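Local coordinates for cytochrome P450 monooxygenase (Rhodococcus sp. ECU0066, PDB 6KBH), which probably inserts oxygen into organic substrates at its heme, using electrons passed on by its own FMN and [2Fe-2S] domains, at residues E153-R158 / A188-G193; L159-V164 / T411-H416. One frame throughout, in Å; residues are numbered along the deposited sequence.

Contact 1 of 2, residues E153-R158 / A188-G193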
loop_
_atom_site.group_PDB
_atom_site.type_symbol
_atom_site.label_atom_id
_atom_site.label_comp_id
_atom_site.label_asym_id
_atom_site.label_seq_id
_atom_site.Cartn_x
_atom_site.Cartn_y
_atom_site.Cartn_z
ATOM N N GLU A 153 -4.130 -4.891 15.965
ATOM C CA GLU A 153 -4.922 -5.740 15.077
ATOM C C GLU A 153 -5.862 -6.702 15.801
ATOM O O GLU A 153 -6.963 -6.945 15.278
ATOM C CB GLU A 153 -3.995 -6.511 14.127
ATOM C CG GLU A 153 -4.747 -7.299 13.064
ATOM C CD GLU A 153 -3.862 -7.738 11.916
ATOM O OE1 GLU A 153 -2.692 -7.301 11.853
ATOM O OE2 GLU A 153 -4.339 -8.533 11.078
ATOM N N PRO A 154 -5.517 -7.292 16.953
ATOM C CA PRO A 154 -6.522 -8.100 17.662
ATOM C C PRO A 154 -7.680 -7.279 18.201
ATOM O O PRO A 154 -8.808 -7.785 18.255
ATOM C CB PRO A 154 -5.718 -8.751 18.798
ATOM C CG PRO A 154 -4.310 -8.728 18.323
ATOM C CD PRO A 154 -4.181 -7.447 17.561
ATOM N N MET A 155 -7.435 -6.029 18.598
ATOM C CA MET A 155 -8.489 -5.210 19.191
ATOM C C MET A 155 -9.590 -4.897 18.183
ATOM O O MET A 155 -10.779 -4.949 18.518
ATOM C CB MET A 155 -7.888 -3.923 19.755
ATOM C CG MET A 155 -8.899 -2.860 20.162
ATOM S SD MET A 155 -9.325 -1.726 18.821
ATOM C CE MET A 155 -7.729 -1.002 18.455
ATOM N N VAL A 156 -9.215 -4.556 16.947
ATOM C CA VAL A 156 -10.216 -4.203 15.946
ATOM C C VAL A 156 -10.972 -5.441 15.478
ATOM O O VAL A 156 -12.170 -5.369 15.180
ATOM C CB VAL A 156 -9.552 -3.451 14.777
ATOM C CG1 VAL A 156 -8.298 -4.168 14.327
ATOM C CG2 VAL A 156 -10.523 -3.283 13.614
ATOM N N ARG A 157 -10.301 -6.593 15.414
ATOM C CA ARG A 157 -10.999 -7.830 15.078
ATOM C C ARG A 157 -12.022 -8.187 16.149
ATOM O O ARG A 157 -13.119 -8.667 15.835
ATOM C CB ARG A 157 -9.993 -8.965 14.891
ATOM C CG ARG A 157 -9.152 -8.844 13.633
ATOM C CD ARG A 157 -8.234 -10.039 13.470
ATOM N NE ARG A 157 -7.489 -9.981 12.219
ATOM C CZ ARG A 157 -7.962 -10.405 11.053
ATOM N NH1 ARG A 157 -9.185 -10.916 10.979
ATOM N NH2 ARG A 157 -7.216 -10.315 9.962
ATOM N N ARG A 158 -11.675 -7.971 17.420
ATOM C CA ARG A 158 -12.634 -8.173 18.503
ATOM C C ARG A 158 -13.837 -7.251 18.346
ATOM O O ARG A 158 -14.988 -7.697 18.399
ATOM C CB ARG A 158 -11.950 -7.947 19.854
ATOM C CG ARG A 158 -12.865 -8.131 21.059
ATOM C CD ARG A 158 -12.132 -7.874 22.372
ATOM N NE ARG A 158 -11.859 -6.455 22.595
ATOM C CZ ARG A 158 -12.724 -5.602 23.133
ATOM N NH1 ARG A 158 -13.927 -6.018 23.504
ATOM N NH2 ARG A 158 -12.388 -4.329 23.301
ATOM N N ALA A 188 -10.508 4.029 17.520
ATOM C CA ALA A 188 -9.781 5.281 17.667
ATOM C C ALA A 188 -9.507 5.564 19.134
ATOM O O ALA A 188 -8.386 5.925 19.506
ATOM C CB ALA A 188 -10.558 6.432 17.028
ATOM N N LEU A 189 -10.505 5.355 19.994
ATOM C CA LEU A 189 -10.273 5.499 21.426
ATOM C C LEU A 189 -9.203 4.523 21.903
ATOM O O LEU A 189 -8.317 4.894 22.681
ATOM C CB LEU A 189 -11.583 5.304 22.188
ATOM C CG LEU A 189 -12.576 6.437 21.929
ATOM C CD1 LEU A 189 -13.952 6.073 22.437
ATOM C CD2 LEU A 189 -12.092 7.732 22.562
ATOM N N HIS A 190 -9.243 3.278 21.418
ATOM C CA HIS A 190 -8.222 2.308 21.802
ATOM C C HIS A 190 -6.860 2.667 21.218
ATOM O O HIS A 190 -5.828 2.468 21.872
ATOM C CB HIS A 190 -8.639 0.902 21.373
ATOM C CG HIS A 190 -9.585 0.234 22.325
ATOM N ND1 HIS A 190 -9.253 -0.046 23.633
ATOM C CD2 HIS A 190 -10.850 -0.219 22.153
ATOM C CE1 HIS A 190 -10.275 -0.635 24.229
ATOM N NE2 HIS A 190 -11.256 -0.754 23.352
ATOM N N PHE A 191 -6.828 3.185 19.986
ATOM C CA PHE A 191 -5.564 3.642 19.414
ATOM C C PHE A 191 -4.969 4.781 20.228
ATOM O O PHE A 191 -3.742 4.903 20.333
ATOM C CB PHE A 191 -5.764 4.085 17.964
ATOM C CG PHE A 191 -4.543 4.720 17.350
ATOM C CD1 PHE A 191 -3.511 3.938 16.856
ATOM C CD2 PHE A 191 -4.422 6.097 17.279
ATOM C CE1 PHE A 191 -2.385 4.518 16.296
ATOM C CE2 PHE A 191 -3.299 6.681 16.725
ATOM C CZ PHE A 191 -2.278 5.889 16.234
ATOM N N LEU A 192 -5.821 5.621 20.812
ATOM C CA LEU A 192 -5.357 6.792 21.541
ATOM C C LEU A 192 -4.820 6.420 22.919
ATOM O O LEU A 192 -4.005 7.157 23.485
ATOM C CB LEU A 192 -6.505 7.799 21.655
ATOM C CG LEU A 192 -6.844 8.751 20.493
ATOM C CD1 LEU A 192 -6.078 10.060 20.607
ATOM C CD2 LEU A 192 -6.646 8.144 19.109
ATOM N N GLY A 193 -5.262 5.292 23.466
ATOM C CA GLY A 193 -4.805 4.827 24.759
ATOM C C GLY A 193 -5.669 5.204 25.943
ATOM O O GLY A 193 -5.172 5.170 27.076
#
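Met155 and His190 make most of this contact, which joins helix 153-164 to helix 183-192. In the cytochrome P450 fold these correspond to helices D and E, two members of the four-helix bundle at its core. The packed part is apolar. Met155 points its CB toward helix 183-192, and the chain then bends at chi2 (-90°) and again at chi3. The bends lay the thioether along the base of the histidine: CE of Met155 lies 3.6 Å from His190 CB, and SD lies 3.7 Å from the same CB. Further out, Met155 CG sits 4.2 Å from the centroid of the His190 ring, 30° off its normal, in an off-centre CH-pi contact. The sulfur approaches the ring more obliquely, with SD 4.6 Å from the centroid of the His190 ring. No hydrogen bond crosses between the segments, and the packed part is held by van der Waals contact. With an alanine at Met155, the CB and ring of His190 would probably lose this apolar cover, and the imidazole could turn more freely. The loose side lies one turn further along helix 153-164. Arg158 is exposed, and its main polar partner is Glu162, to which NH1 forms a salt bridge. Its chain runs extended and then bends at chi3, which brings the other terminal nitrogen toward the imidazole. Elsewhere His190 also touches Met199 of helix 199-204 and Glu196. At the outer margin, NH2 of Arg158 comes to 3.8 Å from NE2 of His190, with the ring nitrogen at the edge of the guanidinium and the two planes 86° apart.

Contact 2 of 2, residues L159-V164 / T411-H416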
loop_
_atom_site.group_PDB
_atom_site.type_symbol
_atom_site.label_atom_id
_atom_site.label_comp_id
_atom_site.label_asym_id
_atom_site.label_seq_id
_atom_site.Cartn_x
_atom_site.Cartn_y
_atom_site.Cartn_z
ATOM N N LEU A 159 -13.585 -5.956 18.136
ATOM C CA LEU A 159 -14.676 -4.988 18.072
ATOM C C LEU A 159 -15.509 -5.162 16.807
ATOM O O LEU A 159 -16.730 -4.968 16.833
ATOM C CB LEU A 159 -14.120 -3.568 18.155
ATOM C CG LEU A 159 -13.523 -3.179 19.507
ATOM C CD1 LEU A 159 -12.811 -1.844 19.413
ATOM C CD2 LEU A 159 -14.608 -3.136 20.572
ATOM N N THR A 160 -14.871 -5.516 15.688
ATOM C CA THR A 160 -15.623 -5.726 14.455
ATOM C C THR A 160 -16.626 -6.863 14.604
ATOM O O THR A 160 -17.718 -6.806 14.027
ATOM C CB THR A 160 -14.667 -5.996 13.289
ATOM O OG1 THR A 160 -13.810 -4.863 13.104
ATOM C CG2 THR A 160 -15.436 -6.240 12.001
ATOM N N ARG A 161 -16.297 -7.882 15.405
ATOM C CA ARG A 161 -17.198 -9.018 15.557
ATOM C C ARG A 161 -18.218 -8.818 16.670
ATOM O O ARG A 161 -19.383 -9.208 16.513
ATOM C CB ARG A 161 -16.414 -10.303 15.807
ATOM C CG ARG A 161 -17.235 -11.365 16.524
ATOM C CD ARG A 161 -16.615 -12.717 16.306
ATOM N NE ARG A 161 -16.054 -12.782 14.956
ATOM C CZ ARG A 161 -15.060 -13.579 14.595
ATOM N NH1 ARG A 161 -14.512 -14.389 15.489
ATOM N NH2 ARG A 161 -14.598 -13.572 13.349
ATOM N N GLU A 162 -17.806 -8.208 17.787
ATOM C CA GLU A 162 -18.746 -7.881 18.858
ATOM C C GLU A 162 -20.002 -7.206 18.326
ATOM O O GLU A 162 -21.087 -7.369 18.896
ATOM C CB GLU A 162 -18.076 -6.974 19.891
ATOM C CG GLU A 162 -17.086 -7.662 20.807
ATOM C CD GLU A 162 -16.658 -6.771 21.958
ATOM O OE1 GLU A 162 -17.127 -5.614 22.018
ATOM O OE2 GLU A 162 -15.851 -7.222 22.797
ATOM N N TYR A 163 -19.875 -6.448 17.238
ATOM C CA TYR A 163 -21.009 -5.751 16.648
ATOM C C TYR A 163 -21.774 -6.617 15.651
ATOM O O TYR A 163 -23.007 -6.656 15.687
ATOM C CB TYR A 163 -20.533 -4.459 15.976
ATOM C CG TYR A 163 -20.440 -3.280 16.920
ATOM C CD1 TYR A 163 -21.581 -2.592 17.313
ATOM C CD2 TYR A 163 -19.215 -2.860 17.424
ATOM C CE1 TYR A 163 -21.506 -1.516 18.175
ATOM C CE2 TYR A 163 -19.129 -1.781 18.287
ATOM C CZ TYR A 163 -20.279 -1.114 18.659
ATOM O OH TYR A 163 -20.200 -0.042 19.519
ATOM N N VAL A 164 -21.068 -7.322 14.762
ATOM C CA VAL A 164 -21.753 -8.024 13.678
ATOM C C VAL A 164 -22.605 -9.171 14.210
ATOM O O VAL A 164 -23.644 -9.503 13.626
ATOM C CB VAL A 164 -20.740 -8.508 12.619
ATOM C CG1 VAL A 164 -19.647 -9.275 13.269
ATOM C CG2 VAL A 164 -21.413 -9.369 11.559
ATOM N N THR A 411 -17.499 -10.396 4.248
ATOM C CA THR A 411 -17.414 -11.304 3.109
ATOM C C THR A 411 -17.266 -12.752 3.549
ATOM O O THR A 411 -17.680 -13.661 2.821
ATOM C CB THR A 411 -16.249 -10.923 2.200
ATOM O OG1 THR A 411 -15.008 -11.103 2.900
ATOM C CG2 THR A 411 -16.393 -9.483 1.739
ATOM N N ARG A 412 -16.670 -12.988 4.716
ATOM C CA ARG A 412 -16.591 -14.345 5.246
ATOM C C ARG A 412 -17.967 -14.843 5.660
ATOM O O ARG A 412 -18.476 -15.832 5.121
ATOM C CB ARG A 412 -15.632 -14.389 6.436
ATOM C CG ARG A 412 -14.167 -14.301 6.069
ATOM C CD ARG A 412 -13.561 -15.666 5.834
ATOM N NE ARG A 412 -12.106 -15.585 5.766
ATOM C CZ ARG A 412 -11.318 -15.395 6.821
ATOM N NH1 ARG A 412 -11.842 -15.270 8.033
ATOM N NH2 ARG A 412 -10.003 -15.333 6.664
ATOM N N ARG A 413 -18.595 -14.150 6.609
ATOM C CA ARG A 413 -19.787 -14.681 7.255
ATOM C C ARG A 413 -21.035 -14.514 6.394
ATOM O O ARG A 413 -21.861 -15.429 6.319
ATOM C CB ARG A 413 -19.972 -14.015 8.620
ATOM C CG ARG A 413 -18.854 -14.350 9.597
ATOM C CD ARG A 413 -18.876 -13.489 10.848
ATOM N NE ARG A 413 -20.009 -13.777 11.718
ATOM C CZ ARG A 413 -20.151 -13.281 12.944
ATOM N NH1 ARG A 413 -19.226 -12.480 13.451
ATOM N NH2 ARG A 413 -21.216 -13.596 13.667
ATOM N N LEU A 414 -21.199 -13.366 5.733
ATOM C CA LEU A 414 -22.423 -13.051 4.994
ATOM C C LEU A 414 -22.141 -12.754 3.524
ATOM O O LEU A 414 -22.387 -11.638 3.052
ATOM C CB LEU A 414 -23.151 -11.872 5.637
ATOM C CG LEU A 414 -23.240 -11.799 7.162
ATOM C CD1 LEU A 414 -24.222 -10.727 7.597
ATOM C CD2 LEU A 414 -23.673 -13.134 7.705
ATOM N N PRO A 415 -21.650 -13.736 2.759
ATOM C CA PRO A 415 -21.511 -13.518 1.312
ATOM C C PRO A 415 -22.843 -13.455 0.592
ATOM O O PRO A 415 -22.914 -12.876 -0.498
ATOM C CB PRO A 415 -20.688 -14.729 0.843
ATOM C CG PRO A 415 -20.187 -15.386 2.095
ATOM C CD PRO A 415 -21.216 -15.091 3.131
ATOM N N HIS A 416 -23.896 -14.038 1.164
ATOM C CA HIS A 416 -25.242 -14.019 0.608
ATOM C C HIS A 416 -26.007 -12.743 0.958
ATOM O O HIS A 416 -27.242 -12.715 0.868
ATOM C CB HIS A 416 -26.015 -15.249 1.085
ATOM C CG HIS A 416 -26.256 -15.271 2.561
ATOM N ND1 HIS A 416 -25.267 -15.000 3.480
ATOM C CD2 HIS A 416 -27.373 -15.534 3.279
ATOM C CE1 HIS A 416 -25.765 -15.089 4.700
ATOM N NE2 HIS A 416 -27.041 -15.415 4.605
#
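Arg413 of helix 396-413 meets both Arg161 and Val164 of helix 153-164. The polar part is a shared carboxylate. Arg161 NE and Arg413 NH1 lie 3.5 Å apart, and both form salt bridges to OE2 of Glu409, so the acid probably balances the two positive charges. The guanidinium planes stand 81° apart, and the two side chains run at about a right angle. Arg413 has a second acidic partner: its NE pairs with Glu450.

The rest is van der Waals contact of carbon groups with the Arg413 guanidinium. CG1 is the Val164 atom nearest to Arg413 NH1. The other methyl, CG2, lies over one face of the Arg413 guanidinium, 4.2 Å above the plane and toward the rim. On the Arg161 side, CG is 3.8 Å from Arg413 NH1. The Arg413 chain bends at chi3 (69°), which turns its flat end to meet both residues. Val164 also packs on Glu409 and Leu410 of helix 396-413. This is the packing of helices D and L in the four-helix bundle of the cytochrome P450 fold.

In the fold
Of the three helices in these contacts, 153-164 comes first along the chain, and it supplies one segment to each contact, 153-158 and then 159-164. Contact 1 closes a short, mostly helical loop when the chain returns at 188-193. Contact 2 closes a much longer one, 246 residues, which takes in helices 269-281 and 284-300 and the heme ligand Cys393 before reaching 411-416. The segments alternate, so the two loops cross. The contacts also touch directly: Leu159 CD1 packs 3.7 Å from His190 CD2. Together they fix helix 153-164 between helix 183-192 and helix 396-413, all within the heme domain, and the FMN and [2Fe-2S] domains follow later in the chain.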